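PDB 5FP2: ferric enterobactin receptor PIRA from Pseudomonas aeruginosa, which probably imports iron-loaded siderophores such as ferric enterobactin across the outer membrane, drawing on energy passed on by TonB. Local coordinates for residues 623-635 with 658-670. Residues are numbered along the deposited sequence; the frame is centred on the assembly and turned at random.
Sequences ERLSTQLTSTIYG and TYGIWGVSAGYTF
Arg624 lies against Tyr668 and Thr669 at one end of a pair of neighbouring antiparallel strands, 625-634 and 659-669, in the 22-stranded barrel of a TonB-dependent receptor. Successive residues of such a wall alternate between the barrel interior and the outer surface. Backbone hydrogen bonds join every second residue pair, hydrogen-bonded pairs alternating with non-hydrogen-bonded ones; in one, Thr630 N reaches Gly663 O at 2.9 Å, almost straight (177°). Gln628, Thr632, Tyr634, Tyr659 and Ser665 share the face turned to the barrel interior, where Gln628 touches Lys50 of the plug, and Gln628, Thr632 and Ser665 bond to Asp618, Asn614 and Tyr710 of the wall. There the Tyr634 ring meets that of Tyr659 obliquely, CD2 lying 3.4 Å from CZ of Tyr659, whose hydroxyl is bonded to Glu704.

Along Arg624, Thr669 O flanks CB, CG and CD (3.3, 3.4 and 3.2 Å), while CB also meets Tyr668 CE1 and CD its OH. The chain runs extended to NE, 3.8 Å from Thr669 O, and the guanidinium leads on beyond, that oxygen at the guanidinium's edge, near the guanidinium plane. On the outward face, Ser631 CB sits over the five-membered ring of Trp662, 3.6 Å from its centroid.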
loop_
_atom_site.group_PDB
_atom_site.type_symbol
_atom_site.label_atom_id
_atom_site.label_comp_id
_atom_site.label_asym_id
_atom_site.label_seq_id
_atom_site.Cartn_x
_atom_site.Cartn_y
_atom_site.Cartn_z
ATOM N N GLU A 623 18.445 -22.418 12.685
ATOM C CA GLU A 623 17.223 -22.646 11.918
ATOM C C GLU A 623 16.072 -21.919 12.590
ATOM O O GLU A 623 15.300 -21.235 11.931
ATOM C CB GLU A 623 16.886 -24.135 11.833
ATOM C CG GLU A 623 17.965 -25.021 11.213
ATOM C CD GLU A 623 17.792 -25.267 9.719
ATOM O OE1 GLU A 623 16.656 -25.148 9.201
ATOM O OE2 GLU A 623 18.788 -25.678 9.072
ATOM N N ARG A 624 15.993 -22.038 13.910
ATOM C CA ARG A 624 14.819 -21.584 14.662
ATOM C C ARG A 624 15.005 -20.170 15.222
ATOM O O ARG A 624 14.029 -19.457 15.431
ATOM C CB ARG A 624 14.486 -22.583 15.784
ATOM C CG ARG A 624 14.387 -24.015 15.283
ATOM C CD ARG A 624 13.760 -24.970 16.277
ATOM N NE ARG A 624 13.244 -26.152 15.584
ATOM C CZ ARG A 624 13.826 -27.347 15.584
ATOM N NH1 ARG A 624 14.916 -27.555 16.304
ATOM N NH2 ARG A 624 13.300 -28.347 14.889
ATOM N N LEU A 625 16.243 -19.767 15.480
ATOM C CA LEU A 625 16.491 -18.516 16.199
ATOM C C LEU A 625 17.056 -17.387 15.318
ATOM O O LEU A 625 18.014 -17.577 14.560
ATOM C CB LEU A 625 17.448 -18.755 17.361
ATOM C CG LEU A 625 17.776 -17.486 18.149
ATOM C CD1 LEU A 625 16.547 -16.937 18.850
ATOM C CD2 LEU A 625 18.876 -17.766 19.149
ATOM N N SER A 626 16.518 -16.189 15.509
ATOM C CA SER A 626 16.687 -15.120 14.548
ATOM C C SER A 626 16.742 -13.759 15.252
ATOM O O SER A 626 15.981 -13.493 16.171
ATOM C CB SER A 626 15.538 -15.162 13.540
ATOM O OG SER A 626 15.268 -13.871 13.028
ATOM N N THR A 627 17.663 -12.898 14.834
ATOM C CA THR A 627 17.904 -11.652 15.570
ATOM C C THR A 627 18.152 -10.439 14.671
ATOM O O THR A 627 18.917 -10.507 13.715
ATOM C CB THR A 627 19.121 -11.738 16.532
ATOM O OG1 THR A 627 19.515 -13.099 16.754
ATOM C CG2 THR A 627 18.770 -11.089 17.873
ATOM N N GLN A 628 17.481 -9.338 15.001
ATOM C CA GLN A 628 17.623 -8.084 14.274
ATOM C C GLN A 628 18.125 -6.992 15.193
ATOM O O GLN A 628 17.671 -6.846 16.330
ATOM C CB GLN A 628 16.283 -7.631 13.668
ATOM C CG GLN A 628 16.209 -7.845 12.165
ATOM C CD GLN A 628 14.807 -7.770 11.566
ATOM O OE1 GLN A 628 13.809 -7.392 12.220
ATOM N NE2 GLN A 628 14.719 -8.189 10.308
ATOM N N LEU A 629 19.050 -6.202 14.663
ATOM C CA LEU A 629 19.242 -4.828 15.085
ATOM C C LEU A 629 18.710 -3.938 13.971
ATOM O O LEU A 629 19.002 -4.170 12.787
ATOM C CB LEU A 629 20.732 -4.588 15.293
ATOM C CG LEU A 629 21.149 -3.443 16.220
ATOM C CD1 LEU A 629 20.426 -3.560 17.557
ATOM C CD2 LEU A 629 22.683 -3.423 16.392
ATOM N N THR A 630 17.883 -2.961 14.331
ATOM C CA THR A 630 17.427 -1.998 13.341
ATOM C C THR A 630 17.525 -0.559 13.787
ATOM O O THR A 630 17.251 -0.213 14.942
ATOM C CB THR A 630 15.969 -2.176 12.962
ATOM O OG1 THR A 630 15.158 -1.651 14.022
ATOM C CG2 THR A 630 15.654 -3.645 12.680
ATOM N N SER A 631 17.815 0.286 12.802
ATOM C CA SER A 631 17.972 1.710 13.006
ATOM C C SER A 631 17.209 2.465 11.931
ATOM O O SER A 631 16.987 1.972 10.823
ATOM C CB SER A 631 19.450 2.100 12.975
ATOM O OG SER A 631 20.101 1.534 11.845
ATOM N N THR A 632 16.756 3.650 12.303
ATOM C CA THR A 632 16.241 4.583 11.344
ATOM C C THR A 632 16.856 5.924 11.723
ATOM O O THR A 632 17.031 6.244 12.903
ATOM C CB THR A 632 14.693 4.562 11.301
ATOM O OG1 THR A 632 14.203 5.387 10.238
ATOM C CG2 THR A 632 14.102 5.012 12.615
ATOM N N ILE A 633 17.387 6.594 10.710
ATOM C CA ILE A 633 18.063 7.849 10.917
ATOM C C ILE A 633 17.423 8.900 10.044
ATOM O O ILE A 633 17.314 8.724 8.838
ATOM C CB ILE A 633 19.566 7.722 10.595
ATOM C CG1 ILE A 633 20.224 6.733 11.563
ATOM C CG2 ILE A 633 20.249 9.076 10.703
ATOM C CD1 ILE A 633 21.605 6.278 11.145
ATOM N N TYR A 634 16.989 9.985 10.666
ATOM C CA TYR A 634 16.456 11.130 9.936
ATOM C C TYR A 634 17.488 12.271 9.860
ATOM O O TYR A 634 18.327 12.432 10.752
ATOM C CB TYR A 634 15.169 11.608 10.608
ATOM C CG TYR A 634 14.142 10.495 10.837
ATOM C CD1 TYR A 634 13.346 10.039 9.795
ATOM C CD2 TYR A 634 13.975 9.898 12.091
ATOM C CE1 TYR A 634 12.397 9.058 9.999
ATOM C CE2 TYR A 634 13.068 8.872 12.285
ATOM C CZ TYR A 634 12.267 8.461 11.237
ATOM O OH TYR A 634 11.309 7.468 11.399
ATOM N N GLY A 635 17.465 13.017 8.757
ATOM C CA GLY A 635 18.352 14.165 8.571
ATOM C C GLY A 635 17.705 15.245 7.730
ATOM O O GLY A 635 16.800 15.945 8.185
ATOM N N THR A 658 20.123 16.008 12.142
ATOM C CA THR A 658 19.755 14.598 12.026
ATOM C C THR A 658 19.755 13.894 13.385
ATOM O O THR A 658 20.447 14.304 14.313
ATOM C CB THR A 658 20.719 13.826 11.091
ATOM O OG1 THR A 658 21.694 13.121 11.871
ATOM C CG2 THR A 658 21.437 14.766 10.095
ATOM N N TYR A 659 19.020 12.794 13.477
ATOM C CA TYR A 659 18.898 12.059 14.737
ATOM C C TYR A 659 18.560 10.595 14.489
ATOM O O TYR A 659 18.395 10.190 13.340
ATOM C CB TYR A 659 17.876 12.738 15.647
ATOM C CG TYR A 659 16.429 12.420 15.339
ATOM C CD1 TYR A 659 15.700 13.195 14.442
ATOM C CD2 TYR A 659 15.758 11.414 16.019
ATOM C CE1 TYR A 659 14.364 12.953 14.208
ATOM C CE2 TYR A 659 14.426 11.166 15.784
ATOM C CZ TYR A 659 13.734 11.924 14.865
ATOM O OH TYR A 659 12.391 11.658 14.590
ATOM N N GLY A 660 18.573 9.788 15.547
ATOM C CA GLY A 660 18.593 8.330 15.393
ATOM C C GLY A 660 17.629 7.569 16.296
ATOM O O GLY A 660 17.282 8.032 17.389
ATOM N N ILE A 661 17.269 6.353 15.890
ATOM C CA ILE A 661 16.335 5.549 16.671
ATOM C C ILE A 661 16.545 4.066 16.423
ATOM O O ILE A 661 16.420 3.602 15.294
ATOM C CB ILE A 661 14.901 5.946 16.313
ATOM C CG1 ILE A 661 14.421 7.032 17.272
ATOM C CG2 ILE A 661 13.973 4.748 16.341
ATOM C CD1 ILE A 661 13.992 8.275 16.547
ATOM N N TRP A 662 16.879 3.321 17.468
ATOM C CA TRP A 662 17.362 1.956 17.273
ATOM C C TRP A 662 16.505 0.967 18.001
ATOM O O TRP A 662 16.271 1.143 19.193
ATOM C CB TRP A 662 18.749 1.792 17.867
ATOM C CG TRP A 662 19.910 2.076 16.950
ATOM C CD1 TRP A 662 20.665 1.158 16.289
ATOM C CD2 TRP A 662 20.482 3.344 16.668
ATOM N NE1 TRP A 662 21.675 1.776 15.592
ATOM C CE2 TRP A 662 21.568 3.124 15.788
ATOM C CE3 TRP A 662 20.161 4.649 17.036
ATOM C CZ2 TRP A 662 22.399 4.153 15.347
ATOM C CZ3 TRP A 662 20.929 5.688 16.513
ATOM C CH2 TRP A 662 22.075 5.427 15.728
ATOM N N GLY A 663 16.156 -0.139 17.345
ATOM C CA GLY A 663 15.432 -1.218 18.008
ATOM C C GLY A 663 16.230 -2.504 17.983
ATOM O O GLY A 663 17.071 -2.705 17.109
ATOM N N VAL A 664 15.929 -3.395 18.920
ATOM C CA VAL A 664 16.410 -4.773 18.873
ATOM C C VAL A 664 15.235 -5.739 18.920
ATOM O O VAL A 664 14.200 -5.421 19.497
ATOM C CB VAL A 664 17.369 -5.066 20.040
ATOM C CG1 VAL A 664 16.643 -5.023 21.373
ATOM C CG2 VAL A 664 18.044 -6.414 19.845
ATOM N N SER A 665 15.425 -6.927 18.345
ATOM C CA SER A 665 14.328 -7.845 18.050
ATOM C C SER A 665 14.800 -9.301 17.951
ATOM O O SER A 665 15.812 -9.620 17.307
ATOM C CB SER A 665 13.679 -7.446 16.733
ATOM O OG SER A 665 12.338 -7.889 16.684
ATOM N N ALA A 666 14.041 -10.191 18.587
ATOM C CA ALA A 666 14.391 -11.613 18.619
ATOM C C ALA A 666 13.184 -12.460 18.313
ATOM O O ALA A 666 12.064 -12.069 18.614
ATOM C CB ALA A 666 14.954 -12.003 19.976
ATOM N N GLY A 667 13.427 -13.624 17.720
ATOM C CA GLY A 667 12.346 -14.521 17.346
ATOM C C GLY A 667 12.747 -15.972 17.460
ATOM O O GLY A 667 13.865 -16.345 17.099
ATOM N N TYR A 668 11.831 -16.797 17.955
ATOM C CA TYR A 668 12.068 -18.228 17.973
ATOM C C TYR A 668 10.899 -18.979 17.384
ATOM O O TYR A 668 9.751 -18.600 17.589
ATOM C CB TYR A 668 12.345 -18.708 19.391
ATOM C CG TYR A 668 12.874 -20.115 19.420
ATOM C CD1 TYR A 668 14.199 -20.369 19.125
ATOM C CD2 TYR A 668 12.027 -21.202 19.675
ATOM C CE1 TYR A 668 14.688 -21.662 19.109
ATOM C CE2 TYR A 668 12.515 -22.499 19.695
ATOM C CZ TYR A 668 13.843 -22.720 19.387
ATOM O OH TYR A 668 14.330 -24.004 19.352
ATOM N N THR A 669 11.204 -20.048 16.656
ATOM C CA THR A 669 10.184 -20.900 16.045
ATOM C C THR A 669 10.277 -22.331 16.568
ATOM O O THR A 669 11.228 -23.046 16.266
ATOM C CB THR A 669 10.362 -20.951 14.523
ATOM O OG1 THR A 669 10.801 -19.678 14.053
ATOM C CG2 THR A 669 9.061 -21.304 13.849
ATOM N N PHE A 670 9.262 -22.767 17.309
ATOM C CA PHE A 670 9.296 -24.083 17.946
ATOM C C PHE A 670 8.938 -25.169 16.948
ATOM O O PHE A 670 9.373 -26.308 17.084
ATOM C CB PHE A 670 8.327 -24.148 19.121
ATOM C CG PHE A 670 8.706 -23.260 20.256
ATOM C CD1 PHE A 670 8.420 -21.904 20.213
ATOM C CD2 PHE A 670 9.422 -23.758 21.327
ATOM C CE1 PHE A 670 8.862 -21.051 21.211
ATOM C CE2 PHE A 670 9.885 -22.910 22.317
ATOM C CZ PHE A 670 9.623 -21.553 22.249
#